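Local coordinates for erythrocyte membrane protein 1 (Plasmodium falciparum, PDB 2XU0) that probably binds host-cell surface receptors, being the N-terminal segment and first Duffy-binding-like domain of a longer parasite adhesin involved in red-cell rosetting, at residues A[315-318]-A[319-323]; A[389-392]-A[393-397]; A[400-403]-A[404-408]; A[426-429]-A[430-433]; A[454-457]-A[458-461]. The protein carries 10 engineered substitutions. All blocks are in the same frame, centred on the assembly; numbering follows the deposited sequence. Where two conformers were deposited one is given.

Contact 1: residues A[315-318]-A[319-323]; sequences WFEE and WSEEF
Phe316 brings the rim of its ring toward the indole of Trp319: Trp319 CE3 lies at the phenyl edge, near the ring plane, and 4.3 Å from Phe316 CE1. Both belong to helix 311-338, a long helix of the Duffy-binding-like domain that is largely buried along this stretch, and the two are one turn apart. The indole NE1 is hydrogen-bonded to Glu390 on helix 371-407. A different side of the helix carries four glutamates in two i, i+4 pairs. Glu318 and Glu322 run side by side, touching through CG and CG at 4.1 Å. Glu317 has its CG opposite the backbone N (chi1 -180°) and then bends at chi2, which lays OE2 3.4 Å from Glu321 CG. Basic groups probably offset this crowd of carboxylates: Arg194 pairs with Glu317, Arg134 with Glu318 and Arg325 with Glu322, while Glu321 OE1 is hydrogen-bonded to His441 N. Ser320 turns its hydroxyl back onto the helix, OG lodged between its own N and carbonyl carbon (chi1 68°). Glu317 O thus accepts a second bond beside the helical one: Ser320 OG at 3.0 Å joins Glu321 N at 3.1 Å, both from the same face of its carbonyl plane.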
# COMPACT_ATOMS: atom_id res chain seq x y z
N TRP A 315 -0.96 -4.58 2.29
CA TRP A 315 -1.63 -4.41 1.00
C TRP A 315 -3.08 -3.99 1.12
O TRP A 315 -3.54 -3.19 0.31
CB TRP A 315 -1.52 -5.67 0.13
CG TRP A 315 -0.14 -5.99 -0.37
CD1 TRP A 315 0.98 -5.21 -0.31
CD2 TRP A 315 0.19 -7.11 -1.22
NE1 TRP A 315 2.03 -5.83 -0.98
CE2 TRP A 315 1.56 -6.98 -1.57
CE3 TRP A 315 -0.53 -8.22 -1.69
CZ2 TRP A 315 2.22 -7.95 -2.36
CZ3 TRP A 315 0.14 -9.19 -2.44
CH2 TRP A 315 1.50 -9.06 -2.76
N PHE A 316 -3.79 -4.52 2.13
CA PHE A 316 -5.18 -4.20 2.36
C PHE A 316 -5.27 -2.74 2.87
O PHE A 316 -6.19 -2.02 2.49
CB PHE A 316 -5.78 -5.22 3.38
CG PHE A 316 -7.28 -5.31 3.53
CD1 PHE A 316 -8.13 -4.58 2.70
CD2 PHE A 316 -7.85 -6.11 4.53
CE1 PHE A 316 -9.53 -4.67 2.85
CE2 PHE A 316 -9.24 -6.17 4.70
CZ PHE A 316 -10.07 -5.48 3.84
N GLU A 317 -4.31 -2.30 3.71
CA GLU A 317 -4.29 -0.92 4.22
C GLU A 317 -4.02 0.04 3.03
O GLU A 317 -4.67 1.07 2.92
CB GLU A 317 -3.22 -0.76 5.34
CG GLU A 317 -3.13 0.63 5.93
CD GLU A 317 -2.31 1.66 5.17
OE1 GLU A 317 -1.46 1.26 4.34
OE2 GLU A 317 -2.55 2.87 5.38
N GLU A 318 -3.11 -0.32 2.13
CA GLU A 318 -2.85 0.53 0.95
C GLU A 318 -4.04 0.47 -0.01
O GLU A 318 -4.39 1.48 -0.64
CB GLU A 318 -1.60 0.05 0.25
CG GLU A 318 -1.16 0.91 -0.93
CD GLU A 318 0.15 0.45 -1.51
OE1 GLU A 318 0.72 -0.53 -0.99
OE2 GLU A 318 0.65 1.12 -2.45
N TRP A 319 -4.72 -0.69 -0.09
CA TRP A 319 -5.89 -0.83 -0.96
C TRP A 319 -6.93 0.18 -0.53
O TRP A 319 -7.48 0.89 -1.37
CB TRP A 319 -6.46 -2.27 -0.92
CG TRP A 319 -7.70 -2.43 -1.75
CD1 TRP A 319 -7.76 -2.81 -3.06
CD2 TRP A 319 -9.04 -2.09 -1.37
NE1 TRP A 319 -9.06 -2.77 -3.51
CE2 TRP A 319 -9.87 -2.33 -2.50
CE3 TRP A 319 -9.64 -1.68 -0.17
CZ2 TRP A 319 -11.25 -2.16 -2.45
CZ3 TRP A 319 -11.01 -1.44 -0.14
CH2 TRP A 319 -11.80 -1.66 -1.29
N SER A 320 -7.24 0.21 0.77
CA SER A 320 -8.27 1.08 1.33
C SER A 320 -7.96 2.58 1.21
O SER A 320 -8.85 3.36 0.87
CB SER A 320 -8.62 0.67 2.76
OG SER A 320 -7.55 0.91 3.64
N GLU A 321 -6.70 2.96 1.45
CA GLU A 321 -6.24 4.35 1.34
C GLU A 321 -6.31 4.86 -0.10
O GLU A 321 -6.81 5.97 -0.35
CB GLU A 321 -4.82 4.51 1.91
CG GLU A 321 -4.80 4.57 3.44
CD GLU A 321 -5.46 5.82 3.97
OE1 GLU A 321 -4.85 6.91 3.87
OE2 GLU A 321 -6.64 5.74 4.36
N GLU A 322 -5.85 4.04 -1.03
CA GLU A 322 -5.85 4.33 -2.47
C GLU A 322 -7.25 4.31 -3.03
O GLU A 322 -7.52 5.10 -3.93
CB GLU A 322 -4.94 3.37 -3.25
CG GLU A 322 -3.47 3.66 -2.99
CD GLU A 322 -3.01 4.98 -3.58
OE1 GLU A 322 -2.74 5.02 -4.81
OE2 GLU A 322 -2.98 6.00 -2.84
N PHE A 323 -8.15 3.45 -2.48
CA PHE A 323 -9.56 3.40 -2.88
C PHE A 323 -10.20 4.74 -2.50
O PHE A 323 -10.86 5.37 -3.34
CB PHE A 323 -10.33 2.21 -2.17
CG PHE A 323 -11.84 2.37 -2.16
CD1 PHE A 323 -12.57 2.27 -3.35
CD2 PHE A 323 -12.51 2.73 -1.00
CE1 PHE A 323 -13.96 2.50 -3.35
CE2 PHE A 323 -13.90 2.94 -1.01
CZ PHE A 323 -14.61 2.83 -2.19

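Contact 2: residues A[389-392]-A[393-397]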
# COMPACT_ATOMS: atom_id res chain seq x y z
N GLU A 389 -15.82 -5.83 -5.09
CA GLU A 389 -15.42 -7.23 -5.17
C GLU A 389 -14.05 -7.43 -4.53
O GLU A 389 -13.89 -8.33 -3.71
CB GLU A 389 -15.48 -7.77 -6.61
CG GLU A 389 -14.92 -9.18 -6.76
CD GLU A 389 -15.23 -9.78 -8.12
OE1 GLU A 389 -14.29 -9.91 -8.93
OE2 GLU A 389 -16.42 -10.07 -8.39
N GLU A 390 -13.09 -6.57 -4.87
CA GLU A 390 -11.75 -6.54 -4.28
C GLU A 390 -11.84 -6.47 -2.77
O GLU A 390 -11.05 -7.13 -2.08
CB GLU A 390 -10.97 -5.34 -4.82
CG GLU A 390 -10.56 -5.51 -6.27
CD GLU A 390 -9.81 -4.32 -6.86
OE1 GLU A 390 -9.57 -3.34 -6.13
OE2 GLU A 390 -9.58 -4.33 -8.09
N PHE A 391 -12.77 -5.65 -2.25
CA PHE A 391 -13.03 -5.46 -0.84
C PHE A 391 -13.50 -6.77 -0.17
O PHE A 391 -12.91 -7.18 0.84
CB PHE A 391 -14.08 -4.34 -0.62
CG PHE A 391 -14.52 -4.30 0.83
CD1 PHE A 391 -13.67 -3.77 1.81
CD2 PHE A 391 -15.70 -4.90 1.23
CE1 PHE A 391 -14.03 -3.83 3.16
CE2 PHE A 391 -16.05 -4.96 2.58
CZ PHE A 391 -15.21 -4.42 3.53
N TYR A 392 -14.52 -7.44 -0.74
CA TYR A 392 -15.02 -8.70 -0.15
C TYR A 392 -13.95 -9.78 -0.16
O TYR A 392 -13.84 -10.54 0.81
CB TYR A 392 -16.27 -9.23 -0.88
CG TYR A 392 -17.55 -8.45 -0.66
CD1 TYR A 392 -17.95 -8.08 0.62
CD2 TYR A 392 -18.46 -8.27 -1.71
CE1 TYR A 392 -19.19 -7.48 0.85
CE2 TYR A 392 -19.69 -7.63 -1.50
CZ TYR A 392 -20.04 -7.23 -0.22
OH TYR A 392 -21.21 -6.56 -0.03
N LYS A 393 -13.11 -9.81 -1.22
CA LYS A 393 -12.04 -10.81 -1.34
C LYS A 393 -11.01 -10.66 -0.25
O LYS A 393 -10.51 -11.66 0.25
CB LYS A 393 -11.35 -10.70 -2.69
CG LYS A 393 -12.17 -11.23 -3.87
CD LYS A 393 -11.37 -11.07 -5.10
CE LYS A 393 -11.65 -12.15 -6.10
NZ LYS A 393 -12.43 -11.61 -7.24
N GLN A 394 -10.69 -9.42 0.13
CA GLN A 394 -9.69 -9.12 1.17
C GLN A 394 -10.28 -9.30 2.56
O GLN A 394 -9.60 -9.70 3.50
CB GLN A 394 -9.14 -7.73 0.97
CG GLN A 394 -8.22 -7.69 -0.23
CD GLN A 394 -7.86 -6.27 -0.56
OE1 GLN A 394 -8.69 -5.47 -1.02
NE2 GLN A 394 -6.64 -5.93 -0.26
N ASN A 395 -11.58 -9.08 2.66
CA ASN A 395 -12.39 -9.25 3.84
C ASN A 395 -12.33 -10.72 4.23
O ASN A 395 -12.11 -11.05 5.40
CB ASN A 395 -13.83 -8.83 3.51
CG ASN A 395 -14.79 -8.80 4.65
OD1 ASN A 395 -14.90 -9.73 5.46
ND2 ASN A 395 -15.58 -7.76 4.67
N LEU A 396 -12.50 -11.61 3.25
CA LEU A 396 -12.42 -13.05 3.45
C LEU A 396 -10.99 -13.48 3.80
O LEU A 396 -10.80 -14.29 4.71
CB LEU A 396 -12.90 -13.81 2.18
CG LEU A 396 -14.39 -13.77 1.90
CD1 LEU A 396 -14.68 -14.16 0.47
CD2 LEU A 396 -15.14 -14.70 2.82
N LYS A 397 -9.99 -12.94 3.09
CA LYS A 397 -8.60 -13.28 3.34
C LYS A 397 -8.20 -12.92 4.77
O LYS A 397 -7.42 -13.65 5.36
CB LYS A 397 -7.65 -12.59 2.33
CG LYS A 397 -6.18 -13.12 2.37
CD LYS A 397 -6.13 -14.58 2.00
CE LYS A 397 -4.76 -15.14 1.75
NZ LYS A 397 -4.87 -16.57 1.35
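Phe391 and Asn395, one helical turn apart, both swing CG opposite the backbone N (chi1 171° and -174°), and this sets the amide obliquely against the phenyl ring. Asn395 ND2 sits 3.5 Å from both CE2 and CZ of Phe391, with the amide and ring planes nearly perpendicular at 87°. The same two residues are tied through the backbone, Asn395 N giving a 2.9 Å bond to Phe391 O in the regular i, i+4 pattern of helix 371-407 of the Duffy-binding-like C-terminal subdomain. On another side Glu389 reaches out as an extended chain while Lys393 bends at its last two torsions, so that Lys393 NZ comes within 3.0 Å of Glu389 OE1 in a salt bridge. Lys393 is modelled in two conformers, so the bridge is doubtful as a permanent link. Lys393 CG lies 3.4 Å from Glu389 O, and Leu396 CG 3.5 Å from Tyr392 O. Leu396 also lines the pocket of the bound proline. Phe391 faces inward, packing on Trp319 of helix 311-338, Leu433 of helix 429-437 and Pro457 of helix 457-460; Asn395 touches Ile429 and Leu433, which places this turn of the long helix among three others.

Contact 3: residues A[400-403]-A[404-408]. With PRO (proline), chain B.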
# COMPACT_ATOMS: atom_id res chain seq x y z
N MET A 400 -9.52 -15.54 7.13
CA MET A 400 -8.68 -16.70 6.89
C MET A 400 -7.32 -16.59 7.59
O MET A 400 -6.89 -17.57 8.18
CB MET A 400 -8.50 -16.94 5.40
CG MET A 400 -9.77 -17.45 4.72
SD MET A 400 -9.69 -17.26 2.93
CE MET A 400 -8.58 -18.61 2.51
N GLU A 401 -6.65 -15.39 7.53
CA GLU A 401 -5.36 -15.16 8.20
C GLU A 401 -5.52 -15.25 9.72
O GLU A 401 -4.70 -15.88 10.37
CB GLU A 401 -4.70 -13.82 7.76
CG GLU A 401 -4.29 -13.81 6.29
CD GLU A 401 -3.29 -14.90 5.91
OE1 GLU A 401 -2.08 -14.68 6.08
OE2 GLU A 401 -3.73 -15.98 5.46
N ILE A 402 -6.59 -14.65 10.26
CA ILE A 402 -6.95 -14.69 11.68
C ILE A 402 -7.21 -16.17 12.12
O ILE A 402 -6.71 -16.59 13.16
CB ILE A 402 -8.15 -13.74 11.97
CG1 ILE A 402 -7.75 -12.25 11.98
CG2 ILE A 402 -8.92 -14.13 13.25
CD1 ILE A 402 -6.75 -11.78 13.11
N GLN A 403 -7.99 -16.93 11.30
CA GLN A 403 -8.34 -18.35 11.55
C GLN A 403 -7.12 -19.26 11.50
O GLN A 403 -7.02 -20.20 12.29
CB GLN A 403 -9.42 -18.88 10.57
CG GLN A 403 -10.83 -18.31 10.78
CD GLN A 403 -11.31 -18.37 12.21
OE1 GLN A 403 -11.60 -17.35 12.83
NE2 GLN A 403 -11.36 -19.57 12.78
N LYS A 404 -6.20 -18.96 10.57
CA LYS A 404 -4.94 -19.68 10.43
C LYS A 404 -4.16 -19.53 11.76
O LYS A 404 -3.65 -20.52 12.26
CB LYS A 404 -4.15 -19.11 9.24
CG LYS A 404 -2.72 -19.61 9.12
CD LYS A 404 -1.94 -18.88 8.04
CE LYS A 404 -1.55 -17.48 8.45
NZ LYS A 404 -0.62 -16.89 7.47
N TRP A 405 -4.17 -18.31 12.36
CA TRP A 405 -3.49 -18.05 13.63
C TRP A 405 -4.07 -18.86 14.78
O TRP A 405 -3.31 -19.43 15.57
CB TRP A 405 -3.49 -16.54 13.97
CG TRP A 405 -2.99 -16.28 15.36
CD1 TRP A 405 -1.70 -16.36 15.80
CD2 TRP A 405 -3.80 -16.07 16.53
NE1 TRP A 405 -1.66 -16.19 17.16
CE2 TRP A 405 -2.93 -16.03 17.64
CE3 TRP A 405 -5.19 -15.95 16.74
CZ2 TRP A 405 -3.40 -15.83 18.95
CZ3 TRP A 405 -5.64 -15.76 18.04
CH2 TRP A 405 -4.76 -15.71 19.12
N LYS A 406 -5.42 -18.88 14.90
CA LYS A 406 -6.15 -19.59 15.95
C LYS A 406 -5.90 -21.09 15.91
O LYS A 406 -5.65 -21.70 16.95
CB LYS A 406 -7.66 -19.30 15.83
CG LYS A 406 -8.13 -18.12 16.67
CD LYS A 406 -9.40 -17.48 16.11
CE LYS A 406 -10.08 -16.57 17.10
NZ LYS A 406 -9.29 -15.34 17.40
N LYS A 407 -5.93 -21.67 14.69
CA LYS A 407 -5.78 -23.11 14.45
C LYS A 407 -4.34 -23.61 14.32
O LYS A 407 -4.11 -24.80 14.51
CB LYS A 407 -6.62 -23.56 13.24
CG LYS A 407 -8.14 -23.46 13.46
CD LYS A 407 -8.93 -24.08 12.30
CE LYS A 407 -9.30 -25.53 12.53
NZ LYS A 407 -10.00 -26.12 11.35
N THR A 408 -3.38 -22.73 13.98
CA THR A 408 -2.00 -23.19 13.80
C THR A 408 -1.27 -23.45 15.11
O THR A 408 -1.06 -22.52 15.90
CB THR A 408 -1.26 -22.43 12.68
OG1 THR A 408 -2.00 -22.57 11.46
CG2 THR A 408 0.14 -22.94 12.45
N PRO B . -12.63 -19.96 2.45
CA PRO B . -13.72 -19.55 1.55
C PRO B . -13.21 -18.77 0.35
O PRO B . -12.14 -18.10 0.48
CB PRO B . -14.62 -18.68 2.46
CG PRO B . -13.74 -18.25 3.61
CD PRO B . -12.74 -19.37 3.80
OXT PRO B . -13.89 -18.77 -0.70
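Glu401 and Lys404 form a salt bridge one turn apart, Lys404 NZ standing 3.0 Å from Glu401 OE1. The ammonium comes from above the carboxylate, 42° out of its plane, and the two side chains run alongside each other in the same direction. Glu401 bends at chi2 and Lys404 at chi3, folding their ends together instead of letting them diverge. A second polar cluster follows at Lys404 O, which accepts from both Thr408 N and Thr408 OG1, each at 2.8 Å and from opposite faces of the carbonyl plane. Thr408 is where the chain leaves helical geometry, so its backbone and hydroxyl together grip a carbonyl of the last turn of helix 371-407, the long helix of the Duffy-binding-like C-terminal subdomain.

Outward from these bonds, Trp405 has Ile402 O at the edge of its indole and rests its CB on that oxygen at 3.3 Å. The indole itself packs on Tyr418 and Asp422 of helix 415-423, and its NE1 is hydrogen-bonded to Glu419 of the same helix. On the exposed side the side chains of Gln403 and Lys406 cross at a slant, Gln403 OE1 lying 4.0 Å from Lys406 CD, while Lys407 lays CB 3.5 Å from Gln403 O. At the other end of the contact Met400 reaches away from the helix to the bound proline: its SD lies 3.6 Å from the ligand's O and its CG 3.7 Å from the ligand's CD. Asn126 N and Gly127 N hydrogen-bond the same ligand.

Contact 4: residues A[426-429]-A[430-433]; sequences YSTI and DKFL
Tyr426 presents the edge of its ring to the backbone of Lys431. The carbonyl carbon of Lys431 lies in the ring plane, Lys431 O is 3.6 Å from Tyr426 CD1, and Lys431 CB is 3.7 Å from that same ring carbon. Another flat group, the carboxylate of Asp430, has Thr428 CG2 3.4 Å from its OD1.

These side chains lie at the start of helix 429-437. Thr428 holds the N-cap position, but its side chain makes no capping bond; with OG1 opposite the carbonyl carbon (chi1 -43°), it runs alongside Lys431 instead, Thr428 CB lying 3.8 Å from Lys431 CG. Its carbonyl does the joining: Thr428 O takes weak bonds from Lys431 N and Phe432 N. The first full-strength helical bond comes one residue later, from Leu433 N to Ile429 O at 2.8 Å. Ile429 sends CG1 away from its backbone N (chi1 174°), which carries CD1 to Leu433 CG at 3.8 Å, while the CB atoms of Tyr426 and Phe432 approach more loosely.

The turn is pressed against helix 371-407: the Phe432 ring stacks on Tyr398, whose hydroxyl also bonds Tyr426 O, Ile429 rests on Asn395 and Tyr398, and Leu433 reaches Phe391. Beyond Leu433 lie Phe454 and Asn455, in the loop leading to helix 457-460.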
# COMPACT_ATOMS: atom_id res chain seq x y z
N TYR A 426 -8.80 -6.52 17.42
CA TYR A 426 -8.73 -6.90 16.01
C TYR A 426 -8.91 -8.34 15.51
O TYR A 426 -8.86 -8.55 14.30
CB TYR A 426 -7.62 -6.11 15.31
CG TYR A 426 -7.51 -4.72 15.90
CD1 TYR A 426 -8.56 -3.81 15.80
CD2 TYR A 426 -6.40 -4.36 16.66
CE1 TYR A 426 -8.51 -2.58 16.44
CE2 TYR A 426 -6.32 -3.10 17.26
CZ TYR A 426 -7.39 -2.22 17.17
OH TYR A 426 -7.33 -0.98 17.76
N SER A 427 -9.30 -9.30 16.37
CA SER A 427 -9.62 -10.65 15.88
C SER A 427 -10.95 -10.61 15.10
O SER A 427 -11.19 -11.43 14.22
CB SER A 427 -9.72 -11.64 17.04
OG SER A 427 -8.48 -12.30 17.22
N THR A 428 -11.80 -9.63 15.44
CA THR A 428 -13.08 -9.33 14.81
C THR A 428 -12.76 -8.54 13.54
O THR A 428 -11.99 -7.57 13.62
CB THR A 428 -13.94 -8.49 15.78
OG1 THR A 428 -13.86 -9.01 17.11
CG2 THR A 428 -15.40 -8.39 15.35
N ILE A 429 -13.31 -8.95 12.37
CA ILE A 429 -13.09 -8.23 11.11
C ILE A 429 -13.64 -6.81 11.23
O ILE A 429 -13.00 -5.88 10.76
CB ILE A 429 -13.58 -9.00 9.83
CG1 ILE A 429 -13.48 -8.16 8.52
CG2 ILE A 429 -14.98 -9.54 10.00
CD1 ILE A 429 -12.06 -7.76 8.02
N ASP A 430 -14.77 -6.66 11.93
CA ASP A 430 -15.44 -5.39 12.19
C ASP A 430 -14.48 -4.40 12.88
O ASP A 430 -14.43 -3.26 12.44
CB ASP A 430 -16.71 -5.59 13.04
CG ASP A 430 -17.63 -6.72 12.59
OD1 ASP A 430 -17.16 -7.89 12.50
OD2 ASP A 430 -18.84 -6.45 12.39
N LYS A 431 -13.70 -4.84 13.90
CA LYS A 431 -12.74 -3.95 14.57
C LYS A 431 -11.58 -3.56 13.64
O LYS A 431 -11.12 -2.44 13.69
CB LYS A 431 -12.23 -4.53 15.91
CG LYS A 431 -13.34 -4.94 16.87
CD LYS A 431 -14.14 -3.77 17.45
CE LYS A 431 -15.47 -4.22 18.01
NZ LYS A 431 -16.13 -3.16 18.81
N PHE A 432 -11.13 -4.49 12.79
CA PHE A 432 -10.07 -4.20 11.83
C PHE A 432 -10.58 -3.24 10.74
O PHE A 432 -9.81 -2.40 10.29
CB PHE A 432 -9.43 -5.50 11.25
CG PHE A 432 -8.31 -5.16 10.29
CD1 PHE A 432 -7.03 -4.89 10.76
CD2 PHE A 432 -8.54 -5.07 8.92
CE1 PHE A 432 -6.01 -4.50 9.88
CE2 PHE A 432 -7.53 -4.69 8.04
CZ PHE A 432 -6.26 -4.40 8.53
N LEU A 433 -11.87 -3.36 10.33
CA LEU A 433 -12.46 -2.49 9.33
C LEU A 433 -12.57 -1.03 9.81
O LEU A 433 -12.40 -0.12 9.00
CB LEU A 433 -13.80 -3.01 8.74
CG LEU A 433 -13.72 -4.29 7.87
CD1 LEU A 433 -15.11 -4.75 7.42
CD2 LEU A 433 -12.86 -4.09 6.64

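Contact 5: residues A[454-457]-A[458-461]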
# COMPACT_ATOMS: atom_id res chain seq x y z
N PHE A 454 -16.42 0.88 5.99
CA PHE A 454 -16.19 -0.46 5.46
C PHE A 454 -17.09 -1.52 6.11
O PHE A 454 -17.28 -2.60 5.53
CB PHE A 454 -14.71 -0.83 5.45
CG PHE A 454 -13.92 0.03 4.47
CD1 PHE A 454 -14.14 -0.08 3.09
CD2 PHE A 454 -12.98 0.94 4.92
CE1 PHE A 454 -13.41 0.72 2.19
CE2 PHE A 454 -12.27 1.76 4.03
CZ PHE A 454 -12.49 1.64 2.67
N ASN A 455 -17.66 -1.19 7.31
CA ASN A 455 -18.61 -2.05 8.01
C ASN A 455 -20.03 -1.87 7.43
O ASN A 455 -20.93 -2.59 7.82
CB ASN A 455 -18.60 -1.79 9.52
CG ASN A 455 -17.37 -2.28 10.22
OD1 ASN A 455 -16.70 -1.55 10.97
ND2 ASN A 455 -17.00 -3.50 9.94
N LYS A 456 -20.22 -0.94 6.49
CA LYS A 456 -21.50 -0.71 5.80
C LYS A 456 -21.20 -0.67 4.30
O LYS A 456 -21.16 0.42 3.71
CB LYS A 456 -22.18 0.59 6.32
CG LYS A 456 -22.72 0.46 7.73
CD LYS A 456 -23.69 1.57 8.10
CE LYS A 456 -24.41 1.31 9.40
NZ LYS A 456 -25.38 0.18 9.30
N PRO A 457 -20.89 -1.83 3.67
CA PRO A 457 -20.51 -1.81 2.25
C PRO A 457 -21.51 -1.15 1.31
O PRO A 457 -21.11 -0.43 0.40
CB PRO A 457 -20.25 -3.28 1.92
CG PRO A 457 -19.93 -3.91 3.23
CD PRO A 457 -20.84 -3.20 4.21
N ILE A 458 -22.80 -1.33 1.57
CA ILE A 458 -23.85 -0.71 0.75
C ILE A 458 -23.70 0.81 0.66
O ILE A 458 -23.78 1.35 -0.43
CB ILE A 458 -25.25 -1.25 1.15
CG1 ILE A 458 -25.44 -2.73 0.66
CG2 ILE A 458 -26.42 -0.37 0.70
CD1 ILE A 458 -24.73 -3.13 -0.69
N LYS A 459 -23.34 1.48 1.78
CA LYS A 459 -23.14 2.94 1.82
C LYS A 459 -21.79 3.35 1.21
O LYS A 459 -21.71 4.34 0.49
CB LYS A 459 -23.25 3.49 3.26
CG LYS A 459 -24.42 2.92 4.07
CD LYS A 459 -25.67 3.81 4.03
CE LYS A 459 -26.70 3.41 5.07
NZ LYS A 459 -26.25 3.70 6.46
N THR A 460 -20.73 2.58 1.48
CA THR A 460 -19.40 2.90 0.97
C THR A 460 -19.22 2.63 -0.51
O THR A 460 -18.45 3.32 -1.16
CB THR A 460 -18.34 2.22 1.82
OG1 THR A 460 -18.65 2.51 3.18
CG2 THR A 460 -16.91 2.69 1.49
N PHE A 461 -19.88 1.60 -1.02
CA PHE A 461 -19.73 1.25 -2.42
C PHE A 461 -21.07 1.46 -3.16
O PHE A 461 -21.52 0.60 -3.89
CB PHE A 461 -19.16 -0.18 -2.59
CG PHE A 461 -17.85 -0.43 -1.87
CD1 PHE A 461 -16.64 -0.23 -2.51
CD2 PHE A 461 -17.84 -0.88 -0.55
CE1 PHE A 461 -15.43 -0.51 -1.86
CE2 PHE A 461 -16.64 -1.17 0.10
CZ PHE A 461 -15.44 -0.97 -0.55
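This is a local contact at the N-terminus of a helix, where the loop from Phe454 leads into the single turn of helix 457-460 in the Duffy-binding-like C-terminal subdomain. Lys456 is the N-cap residue and Pro457 opens the turn, a place where its missing N-H is not needed. Lys456 O accepts a bond from Thr460 N at 3.1 Å, and a weak one from Lys459 N. Pro457 O is met by Phe461 N at 2.8 Å. On the exposed side Lys456 and Lys459 run side by side and end with Lys456 NZ 4.6 Å from Lys459 NZ, probably mildly unfavourable. Inside, the side chains of Phe454 and Phe461 cross at about a right angle: Phe461 CZ sits at the Phe454 edge, in that ring's plane, and 3.8 Å from Phe454 CE1. Phe461 also turns an edge to Pro457, its CD2 3.4 Å from Pro457 O. Thr460 CG2 lies 4.1 Å from Phe454 CE1, while the Thr460 hydroxyl bonds O of Asp453, the residue before Phe454. Phe454 packs on Leu433 and Leu436 of helix 429-437, Pro457 and Phe461 share Leu388 of helix 371-407, and Phe323 of helix 311-338 touches Phe454, Thr460 and Phe461.

Contacts 1, 2 and 5 converge on one aromatic cluster: Phe461 CZ is 3.8 Å from Trp319 CH2 and 3.6 Å from Phe391 CB. Contact 4 joins it from another helix, with Phe432 CE2 3.8 Å from Phe316 CD2 and Leu433 CD2 3.7 Å from Phe391 CE1. Contacts 2 and 3 share helix 371-407, their centres about 16 Å apart, and each gives one residue, Leu396 and Met400, to the proline pocket. Contact 3 lies apart from contacts 1 and 5 but touches contact 4, where Ile402 CG2 is 3.7 Å from Ser427 O. The bound magnesium ion is about 11 Å from the side chains of both Trp315 and Met400.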